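Local atomic coordinates of peptidoglycan DD-endopeptidase ShyB (Vibrio cholerae, PDB entry 2GU1), a protein that cuts the peptide cross-links between adjacent peptidoglycan strands as a zinc-dependent DD-endopeptidase, probably letting new glycans be inserted as the cell wall expands. Residues G20-L25 and S30-I35; H42-M47 and F87-Q92; A126-V131 and K168-K173. All coordinates share one frame; numbering follows the deposited sequence.

In the fold
Contacts 1 and 2 lie in the same LysM-like domain and touch one another: Ile35 of contact 1 packs on Leu45 and Phe87 of contact 2. Contact 1 is buried and wholly apolar, joining two successive helices through one phenylalanine. Contact 2 sits at the surface, where a loop meets an edge strand by a ring stack and an amide-to-hydroxyl bond, close to the zinc-binding domain. Contact 3 belongs to the Csd3-like second domain, with its centre about 42 Å from that of contact 1 and about 33 Å from that of contact 2. Like contact 1 it is buried and aliphatic-aromatic, but it seats a helix on a sheet.

Contact 1 of 3, residues G20-L25 and S30-I35; sequences GIFAQL and SILQKI
Leu32 meets Phe22 with its backbone as well as its side chain, where the CA atoms of the two segments come nearest, those of the two residues being 7.0 Å apart. Leu32 CA lies obliquely to the ring, 3.8 Å from Phe22 CD2, and Leu32 CD1 is 3.9 Å from the same atom. Leu32 carries its CG opposite the backbone N (chi1 168°), which turns the isopropyl end obliquely across the CD2 side of the ring and toward helix 18-24, where it also touches Leu18 and Ser19. A bound sodium ion is about 5 Å from this side chain.

One helical turn further on, Ile35 receives the far end of the ring. Its CG1 stands at the ring edge, close to the ring plane, 3.9 Å from Phe22 CE2 and 4.2 Å from Phe22 CZ, and the two side chains cross at about a right angle. Phe22 thus enters as a flat wedge between the helices, with Leu32 bordering its CD2 side and Ile35 its outer end. Ile35 reaches beyond this contact to Leu45 and Phe87, while Val27, in the link between the helices, also packs on Phe22. The interaction is purely van der Waals, and all three residues are buried.

The two helices follow each other closely in the chain, between strand 8-11 and strand 53-58, which pair antiparallel. This beta-alpha-alpha-beta order is the hallmark of the LysM fold, and the Phe22 wedge joins its two helices.

Contact 2 of 3, residues H42-M47 and F87-Q92; sequences HLQLDM and FSYDFQ
His42 stacks on Tyr89 where the loop after helix 29-38 of the LysM-like domain meets strand 87-93, an edge strand of that domain's antiparallel sheet. The loop also faces the peptidase domain: His42 touches Pro231 and Asn233, the neighbours of the zinc ligand His232, and its side chain lies about 12 Å from the zinc ion. The contact therefore belongs to the interface at which the LysM-like domain rests beside the metal site, without taking part in metal binding.

The imidazole and phenol rings lie face to face, their centroids 3.6 Å apart and their planes inclined by 15°. His42 CD2 sits over the centre of the phenol ring, whereas Tyr89 CD2 lies over the imidazole toward its rim, 3.3 Å from His42 CE1. Tyr89 is brought to the loop by a first torsion that sets its CG opposite the backbone N (chi1 177°), sending the ring out from the strand across the imidazole. Tyr79 on the adjacent strand 75-81 makes an edge-to-face pair with Tyr89.

At the outer end of the phenol ring, Gln44 comes in from the edge, crossing the tyrosine side chain at about a right angle after a bend in its own chain. Stack and amide thus hold Tyr89 from two directions, over a face and at its hydroxyl. Along the strand, Phe91 also borders the amide: Gln44 NE2 comes obliquely to its ring, 3.8 Å from Phe91 CD1. The polar link itself is the bond from Gln44 NE2 to Tyr89 OH, 2.7 Å long with an N-H...O angle of 147°, the hydroxyl oxygen tilted somewhat out of the amide plane.

Contact 3 of 3, residues A126-V131 and K168-K173; sequences ANITQV and KAISFK
Ala126 O accepts the backbone N-H of Gln130 N at 2.9 Å, and Thr129 OG1 lies 3.0 Å from the same oxygen and also within hydrogen-bonding reach of Val125 O. The next helical bond, from Val131 N to Asn127 O, has the same length of 2.9 Å. These bonds keep the helix regular, so that Ile128 and Val131, three residues apart, both start out toward the strand while Thr129 starts out away from it.

Between helix and strand the chemistry is apolar. Ile170 extends its chain toward the helix and places its terminal methyl CD1 between the two helical residues, 4.0 Å from Ile128 CG1 and 4.4 Å from Val131 CG1. Ile170 CG1 stands opposite the carbonyl carbon (chi1 -62°), and a straight second torsion then carries CD1 forward to the helix. Ile128 divides its branches between two partners: CG1 meets Ile170, whereas CG2 comes to the edge of the Phe172 ring, near its plane, 4.2 Å from Phe172 CZ. The phenyl group is also paired edge-to-face with Phe111 of helix 111-117, and Ile128 touches that same phenylalanine.

Ser171, between Ile170 and Phe172, makes a weak bond to Asp149 O on strand 147-157. At the start of the segment, Lys168 and Ala169 both face Leu151 of that strand in a classic beta bulge. The axes of segments 126-131 and 168-173 cross at -68° and approach to 10.3 Å, a spacing filled by the isoleucines and their neighbours. The arrangement is that of a helix laid across one face of an antiparallel sheet, here forming part of the hydrophobic core of the Csd3-like second domain.

Contact 1 of 3, residues G20-L25 and S30-I35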
loop_
_atom_site.group_PDB
_atom_site.type_symbol
_atom_site.label_atom_id
_atom_site.label_comp_id
_atom_site.label_asym_id
_atom_site.label_seq_id
_atom_site.Cartn_x
_atom_site.Cartn_y
_atom_site.Cartn_z
ATOM N N GLY A 20 -18.393 10.490 1.443
ATOM C CA GLY A 20 -18.744 11.805 1.960
ATOM C C GLY A 20 -18.648 12.864 0.876
ATOM O O GLY A 20 -19.479 13.774 0.802
ATOM N N ILE A 21 -17.628 12.746 0.030
ATOM C CA ILE A 21 -17.432 13.688 -1.064
ATOM C C ILE A 21 -18.585 13.574 -2.057
ATOM O O ILE A 21 -19.119 14.583 -2.511
ATOM C CB ILE A 21 -16.098 13.428 -1.779
ATOM C CG1 ILE A 21 -14.949 13.798 -0.843
ATOM C CG2 ILE A 21 -16.018 14.238 -3.083
ATOM C CD1 ILE A 21 -13.583 13.374 -1.341
ATOM N N PHE A 22 -18.989 12.349 -2.385
ATOM C CA PHE A 22 -20.094 12.179 -3.316
ATOM C C PHE A 22 -21.369 12.765 -2.751
ATOM O O PHE A 22 -22.171 13.355 -3.486
ATOM C CB PHE A 22 -20.287 10.701 -3.663
ATOM C CG PHE A 22 -19.476 10.259 -4.838
ATOM C CD1 PHE A 22 -18.261 10.872 -5.120
ATOM C CD2 PHE A 22 -19.915 9.225 -5.665
ATOM C CE1 PHE A 22 -17.483 10.465 -6.200
ATOM C CE2 PHE A 22 -19.149 8.808 -6.752
ATOM C CZ PHE A 22 -17.930 9.429 -7.024
ATOM N N ALA A 23 -21.552 12.620 -1.440
ATOM C CA ALA A 23 -22.736 13.158 -0.790
ATOM C C ALA A 23 -22.744 14.682 -0.928
ATOM O O ALA A 23 -23.752 15.273 -1.332
ATOM C CB ALA A 23 -22.764 12.755 0.693
ATOM N N GLN A 24 -21.625 15.330 -0.626
ATOM C CA GLN A 24 -21.606 16.786 -0.720
ATOM C C GLN A 24 -21.637 17.322 -2.155
ATOM O O GLN A 24 -22.075 18.449 -2.386
ATOM C CB GLN A 24 -20.417 17.366 0.058
ATOM C CG GLN A 24 -19.100 17.474 -0.669
ATOM C CD GLN A 24 -18.025 18.108 0.207
ATOM O OE1 GLN A 24 -17.437 17.451 1.067
ATOM N NE2 GLN A 24 -17.778 19.396 0.003
ATOM N N LEU A 25 -21.193 16.518 -3.117
ATOM C CA LEU A 25 -21.198 16.950 -4.511
ATOM C C LEU A 25 -22.488 16.561 -5.241
ATOM O O LEU A 25 -22.618 16.758 -6.446
ATOM C CB LEU A 25 -19.971 16.397 -5.250
ATOM C CG LEU A 25 -18.635 16.983 -4.773
ATOM C CD1 LEU A 25 -17.477 16.442 -5.616
ATOM C CD2 LEU A 25 -18.690 18.521 -4.870
ATOM N N SER A 30 -26.704 5.266 -5.994
ATOM C CA SER A 30 -26.536 4.222 -7.000
ATOM C C SER A 30 -25.231 4.362 -7.769
ATOM O O SER A 30 -24.607 3.361 -8.136
ATOM C CB SER A 30 -27.706 4.264 -7.979
ATOM O OG SER A 30 -27.713 5.506 -8.653
ATOM N N ILE A 31 -24.814 5.602 -8.007
ATOM C CA ILE A 31 -23.583 5.876 -8.738
ATOM C C ILE A 31 -22.390 5.635 -7.824
ATOM O O ILE A 31 -21.346 5.152 -8.257
ATOM C CB ILE A 31 -23.557 7.326 -9.258
ATOM C CG1 ILE A 31 -24.707 7.541 -10.254
ATOM C CG2 ILE A 31 -22.201 7.636 -9.872
ATOM C CD1 ILE A 31 -24.711 6.598 -11.440
ATOM N N LEU A 32 -22.542 5.984 -6.555
ATOM C CA LEU A 32 -21.474 5.737 -5.597
ATOM C C LEU A 32 -21.188 4.223 -5.622
ATOM O O LEU A 32 -20.038 3.798 -5.690
ATOM C CB LEU A 32 -21.924 6.157 -4.199
ATOM C CG LEU A 32 -21.015 5.682 -3.071
ATOM C CD1 LEU A 32 -19.603 6.136 -3.348
ATOM C CD2 LEU A 32 -21.523 6.228 -1.738
ATOM N N GLN A 33 -22.249 3.420 -5.590
ATOM C CA GLN A 33 -22.106 1.958 -5.605
ATOM C C GLN A 33 -21.405 1.403 -6.849
ATOM O O GLN A 33 -20.705 0.389 -6.778
ATOM C CB GLN A 33 -23.478 1.282 -5.451
ATOM C CG GLN A 33 -24.124 1.489 -4.088
ATOM C CD GLN A 33 -23.090 1.574 -2.983
ATOM O OE1 GLN A 33 -22.717 2.665 -2.549
ATOM N NE2 GLN A 33 -22.596 0.422 -2.543
ATOM N N LYS A 34 -21.590 2.051 -7.994
ATOM C CA LYS A 34 -20.935 1.579 -9.209
ATOM C C LYS A 34 -19.432 1.851 -9.142
ATOM O O LYS A 34 -18.622 1.079 -9.678
ATOM C CB LYS A 34 -21.537 2.245 -10.452
ATOM C CG LYS A 34 -22.975 1.815 -10.758
ATOM C CD LYS A 34 -23.143 0.288 -10.668
ATOM C CE LYS A 34 -22.135 -0.470 -11.545
ATOM N NZ LYS A 34 -22.068 -1.936 -11.223
ATOM N N ILE A 35 -19.063 2.953 -8.492
ATOM C CA ILE A 35 -17.656 3.316 -8.340
ATOM C C ILE A 35 -17.002 2.355 -7.341
ATOM O O ILE A 35 -15.907 1.854 -7.575
ATOM C CB ILE A 35 -17.518 4.773 -7.841
ATOM C CG1 ILE A 35 -17.990 5.738 -8.938
ATOM C CG2 ILE A 35 -16.086 5.066 -7.427
ATOM C CD1 ILE A 35 -17.240 5.608 -10.251
#

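Contact 2 of 3, residues H42-M47 and F87-Q92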
loop_
_atom_site.group_PDB
_atom_site.type_symbol
_atom_site.label_atom_id
_atom_site.label_comp_id
_atom_site.label_asym_id
_atom_site.label_seq_id
_atom_site.Cartn_x
_atom_site.Cartn_y
_atom_site.Cartn_z
ATOM N N HIS A 42 -9.119 -2.779 -6.942
ATOM C CA HIS A 42 -8.005 -1.844 -6.861
ATOM C C HIS A 42 -7.875 -1.208 -5.489
ATOM O O HIS A 42 -6.761 -0.980 -5.006
ATOM C CB HIS A 42 -8.201 -0.774 -7.931
ATOM C CG HIS A 42 -8.482 -1.340 -9.285
ATOM N ND1 HIS A 42 -7.499 -1.890 -10.080
ATOM C CD2 HIS A 42 -9.647 -1.516 -9.953
ATOM C CE1 HIS A 42 -8.045 -2.380 -11.177
ATOM N NE2 HIS A 42 -9.348 -2.165 -11.124
ATOM N N LEU A 43 -9.026 -0.932 -4.875
ATOM C CA LEU A 43 -9.126 -0.318 -3.551
ATOM C C LEU A 43 -8.247 0.927 -3.430
ATOM O O LEU A 43 -7.502 1.089 -2.462
ATOM C CB LEU A 43 -8.769 -1.339 -2.458
ATOM C CG LEU A 43 -9.667 -2.586 -2.379
ATOM C CD1 LEU A 43 -9.089 -3.564 -1.385
ATOM C CD2 LEU A 43 -11.088 -2.194 -1.977
ATOM N N GLN A 44 -8.340 1.796 -4.433
ATOM C CA GLN A 44 -7.573 3.040 -4.462
ATOM C C GLN A 44 -8.319 4.151 -3.704
ATOM O O GLN A 44 -7.726 4.941 -2.977
ATOM C CB GLN A 44 -7.385 3.504 -5.908
ATOM C CG GLN A 44 -6.836 2.457 -6.870
ATOM C CD GLN A 44 -5.329 2.440 -6.911
ATOM O OE1 GLN A 44 -4.669 2.258 -5.891
ATOM N NE2 GLN A 44 -4.771 2.629 -8.103
ATOM N N LEU A 45 -9.628 4.203 -3.888
ATOM C CA LEU A 45 -10.441 5.248 -3.274
ATOM C C LEU A 45 -10.554 5.223 -1.752
ATOM O O LEU A 45 -10.865 6.242 -1.138
ATOM C CB LEU A 45 -11.826 5.249 -3.929
ATOM C CG LEU A 45 -11.730 5.630 -5.418
ATOM C CD1 LEU A 45 -13.039 5.313 -6.131
ATOM C CD2 LEU A 45 -11.366 7.123 -5.551
ATOM N N ASP A 46 -10.287 4.077 -1.134
ATOM C CA ASP A 46 -10.361 3.989 0.322
ATOM C C ASP A 46 -9.183 4.704 0.987
ATOM O O ASP A 46 -9.247 5.067 2.163
ATOM C CB ASP A 46 -10.363 2.531 0.776
ATOM C CG ASP A 46 -11.753 1.978 0.961
ATOM O OD1 ASP A 46 -11.862 0.832 1.425
ATOM O OD2 ASP A 46 -12.738 2.678 0.649
ATOM N N MET A 47 -8.112 4.908 0.235
ATOM C CA MET A 47 -6.932 5.557 0.787
ATOM C C MET A 47 -6.771 7.031 0.419
ATOM O O MET A 47 -5.657 7.545 0.466
ATOM C CB MET A 47 -5.671 4.792 0.369
ATOM C CG MET A 47 -5.365 4.830 -1.125
ATOM S SD MET A 47 -3.820 3.978 -1.576
ATOM C CE MET A 47 -4.420 2.332 -1.963
ATOM N N PHE A 87 -18.993 1.229 -14.571
ATOM C CA PHE A 87 -17.804 2.063 -14.699
ATOM C C PHE A 87 -16.593 1.178 -14.926
ATOM O O PHE A 87 -16.466 0.123 -14.303
ATOM C CB PHE A 87 -17.585 2.893 -13.428
ATOM C CG PHE A 87 -18.324 4.199 -13.418
ATOM C CD1 PHE A 87 -17.641 5.398 -13.630
ATOM C CD2 PHE A 87 -19.696 4.236 -13.207
ATOM C CE1 PHE A 87 -18.320 6.614 -13.628
ATOM C CE2 PHE A 87 -20.388 5.453 -13.206
ATOM C CZ PHE A 87 -19.692 6.642 -13.417
ATOM N N SER A 88 -15.718 1.604 -15.830
ATOM C CA SER A 88 -14.496 0.873 -16.125
ATOM C C SER A 88 -13.314 1.634 -15.519
ATOM O O SER A 88 -13.364 2.862 -15.359
ATOM C CB SER A 88 -14.309 0.720 -17.637
ATOM O OG SER A 88 -14.331 1.974 -18.288
ATOM N N TYR A 89 -12.254 0.898 -15.198
ATOM C CA TYR A 89 -11.058 1.453 -14.566
ATOM C C TYR A 89 -9.811 1.480 -15.456
ATOM O O TYR A 89 -9.548 0.534 -16.187
ATOM C CB TYR A 89 -10.743 0.623 -13.320
ATOM C CG TYR A 89 -9.487 1.025 -12.573
ATOM C CD1 TYR A 89 -9.535 1.964 -11.541
ATOM C CD2 TYR A 89 -8.255 0.452 -12.885
ATOM C CE1 TYR A 89 -8.388 2.319 -10.837
ATOM C CE2 TYR A 89 -7.100 0.801 -12.188
ATOM C CZ TYR A 89 -7.172 1.732 -11.165
ATOM O OH TYR A 89 -6.031 2.069 -10.469
ATOM N N ASP A 90 -9.038 2.560 -15.354
ATOM C CA ASP A 90 -7.781 2.713 -16.087
ATOM C C ASP A 90 -6.809 3.490 -15.200
ATOM O O ASP A 90 -7.171 4.524 -14.637
ATOM C CB ASP A 90 -7.996 3.465 -17.408
ATOM C CG ASP A 90 -6.687 3.759 -18.139
ATOM O OD1 ASP A 90 -5.673 3.086 -17.854
ATOM O OD2 ASP A 90 -6.669 4.656 -19.015
ATOM N N PHE A 91 -5.591 2.978 -15.057
ATOM C CA PHE A 91 -4.576 3.637 -14.244
ATOM C C PHE A 91 -3.480 4.194 -15.146
ATOM O O PHE A 91 -2.948 3.490 -16.009
ATOM C CB PHE A 91 -3.961 2.655 -13.235
ATOM C CG PHE A 91 -2.919 3.279 -12.341
ATOM C CD1 PHE A 91 -3.288 4.143 -11.316
ATOM C CD2 PHE A 91 -1.561 3.037 -12.555
ATOM C CE1 PHE A 91 -2.321 4.763 -10.513
ATOM C CE2 PHE A 91 -0.585 3.648 -11.763
ATOM C CZ PHE A 91 -0.968 4.515 -10.738
ATOM N N GLN A 92 -3.146 5.463 -14.955
ATOM C CA GLN A 92 -2.110 6.089 -15.763
ATOM C C GLN A 92 -0.994 6.659 -14.905
ATOM O O GLN A 92 -1.236 7.392 -13.947
ATOM C CB GLN A 92 -2.718 7.183 -16.638
ATOM C CG GLN A 92 -3.459 6.647 -17.855
ATOM C CD GLN A 92 -4.177 7.742 -18.624
ATOM O OE1 GLN A 92 -3.748 8.898 -18.629
ATOM N NE2 GLN A 92 -5.269 7.380 -19.288
#

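Contact 3 of 3, residues A126-V131 and K168-K173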
loop_
_atom_site.group_PDB
_atom_site.type_symbol
_atom_site.label_atom_id
_atom_site.label_comp_id
_atom_site.label_asym_id
_atom_site.label_seq_id
_atom_site.Cartn_x
_atom_site.Cartn_y
_atom_site.Cartn_z
ATOM N N ALA A 126 11.241 6.632 11.170
ATOM C CA ALA A 126 10.690 5.362 11.629
ATOM C C ALA A 126 11.236 4.225 10.762
ATOM O O ALA A 126 11.674 3.197 11.277
ATOM C CB ALA A 126 9.177 5.395 11.553
ATOM N N ASN A 127 11.214 4.416 9.447
ATOM C CA ASN A 127 11.718 3.399 8.522
ATOM C C ASN A 127 13.179 3.101 8.850
ATOM O O ASN A 127 13.592 1.942 8.921
ATOM C CB ASN A 127 11.580 3.886 7.068
ATOM C CG ASN A 127 11.996 2.830 6.047
ATOM O OD1 ASN A 127 12.041 1.634 6.352
ATOM N ND2 ASN A 127 12.284 3.267 4.823
ATOM N N ILE A 128 13.957 4.155 9.068
ATOM C CA ILE A 128 15.371 4.001 9.393
ATOM C C ILE A 128 15.595 3.234 10.697
ATOM O O ILE A 128 16.370 2.273 10.734
ATOM C CB ILE A 128 16.071 5.379 9.485
ATOM C CG1 ILE A 128 16.105 6.033 8.099
ATOM C CG2 ILE A 128 17.488 5.214 10.026
ATOM C CD1 ILE A 128 16.634 7.459 8.086
ATOM N N THR A 129 14.924 3.650 11.769
ATOM C CA THR A 129 15.097 2.969 13.048
ATOM C C THR A 129 14.627 1.519 12.961
ATOM O O THR A 129 15.199 0.637 13.602
ATOM C CB THR A 129 14.354 3.704 14.197
ATOM O OG1 THR A 129 12.979 3.894 13.851
ATOM C CG2 THR A 129 14.997 5.057 14.460
ATOM N N GLN A 130 13.599 1.276 12.152
ATOM C CA GLN A 130 13.063 -0.072 11.961
ATOM C C GLN A 130 14.110 -0.963 11.299
ATOM O O GLN A 130 14.439 -2.031 11.804
ATOM C CB GLN A 130 11.810 -0.021 11.083
ATOM C CG GLN A 130 11.307 -1.382 10.624
ATOM C CD GLN A 130 10.401 -1.288 9.397
ATOM O OE1 GLN A 130 10.810 -0.789 8.340
ATOM N NE2 GLN A 130 9.168 -1.771 9.531
ATOM N N VAL A 131 14.635 -0.510 10.164
ATOM C CA VAL A 131 15.643 -1.257 9.421
ATOM C C VAL A 131 16.907 -1.544 10.227
ATOM O O VAL A 131 17.421 -2.661 10.206
ATOM C CB VAL A 131 16.053 -0.499 8.129
ATOM C CG1 VAL A 131 17.300 -1.126 7.515
ATOM C CG2 VAL A 131 14.902 -0.514 7.133
ATOM N N LYS A 168 17.365 4.736 -0.178
ATOM C CA LYS A 168 18.139 3.714 -0.867
ATOM C C LYS A 168 19.329 3.202 -0.067
ATOM O O LYS A 168 19.740 2.052 -0.226
ATOM C CB LYS A 168 18.632 4.249 -2.225
ATOM C CG LYS A 168 17.516 4.820 -3.104
ATOM C CD LYS A 168 16.233 3.972 -3.026
ATOM C CE LYS A 168 15.948 3.196 -4.315
ATOM N NZ LYS A 168 17.024 2.234 -4.688
ATOM N N ALA A 169 19.878 4.050 0.791
ATOM C CA ALA A 169 21.025 3.663 1.592
ATOM C C ALA A 169 21.025 4.371 2.942
ATOM O O ALA A 169 20.576 5.511 3.068
ATOM C CB ALA A 169 22.319 3.975 0.836
ATOM N N ILE A 170 21.555 3.677 3.942
ATOM C CA ILE A 170 21.619 4.187 5.303
ATOM C C ILE A 170 23.006 3.861 5.839
ATOM O O ILE A 170 23.429 2.707 5.799
ATOM C CB ILE A 170 20.562 3.483 6.194
ATOM C CG1 ILE A 170 19.153 3.779 5.665
ATOM C CG2 ILE A 170 20.709 3.918 7.641
ATOM C CD1 ILE A 170 18.052 3.024 6.388
ATOM N N SER A 171 23.727 4.863 6.324
ATOM C CA SER A 171 25.052 4.592 6.868
ATOM C C SER A 171 25.324 5.447 8.093
ATOM O O SER A 171 25.054 6.647 8.099
ATOM C CB SER A 171 26.133 4.848 5.815
ATOM O OG SER A 171 26.372 6.235 5.668
ATOM N N PHE A 172 25.853 4.814 9.134
ATOM C CA PHE A 172 26.177 5.510 10.368
ATOM C C PHE A 172 27.676 5.460 10.630
ATOM O O PHE A 172 28.294 4.397 10.577
ATOM C CB PHE A 172 25.440 4.889 11.564
ATOM C CG PHE A 172 23.979 5.241 11.641
ATOM C CD1 PHE A 172 23.039 4.576 10.861
ATOM C CD2 PHE A 172 23.540 6.245 12.497
ATOM C CE1 PHE A 172 21.681 4.903 10.939
ATOM C CE2 PHE A 172 22.185 6.581 12.581
ATOM C CZ PHE A 172 21.256 5.908 11.797
ATOM N N LYS A 173 28.260 6.621 10.894
ATOM C CA LYS A 173 29.679 6.699 11.200
ATOM C C LYS A 173 29.721 6.680 12.727
ATOM O O LYS A 173 29.578 7.714 13.375
ATOM C CB LYS A 173 30.268 8.007 10.666
ATOM C CG LYS A 173 29.708 8.457 9.308
ATOM C CD LYS A 173 29.707 7.351 8.246
ATOM C CE LYS A 173 31.114 6.885 7.881
ATOM N NZ LYS A 173 31.810 6.202 9.011
#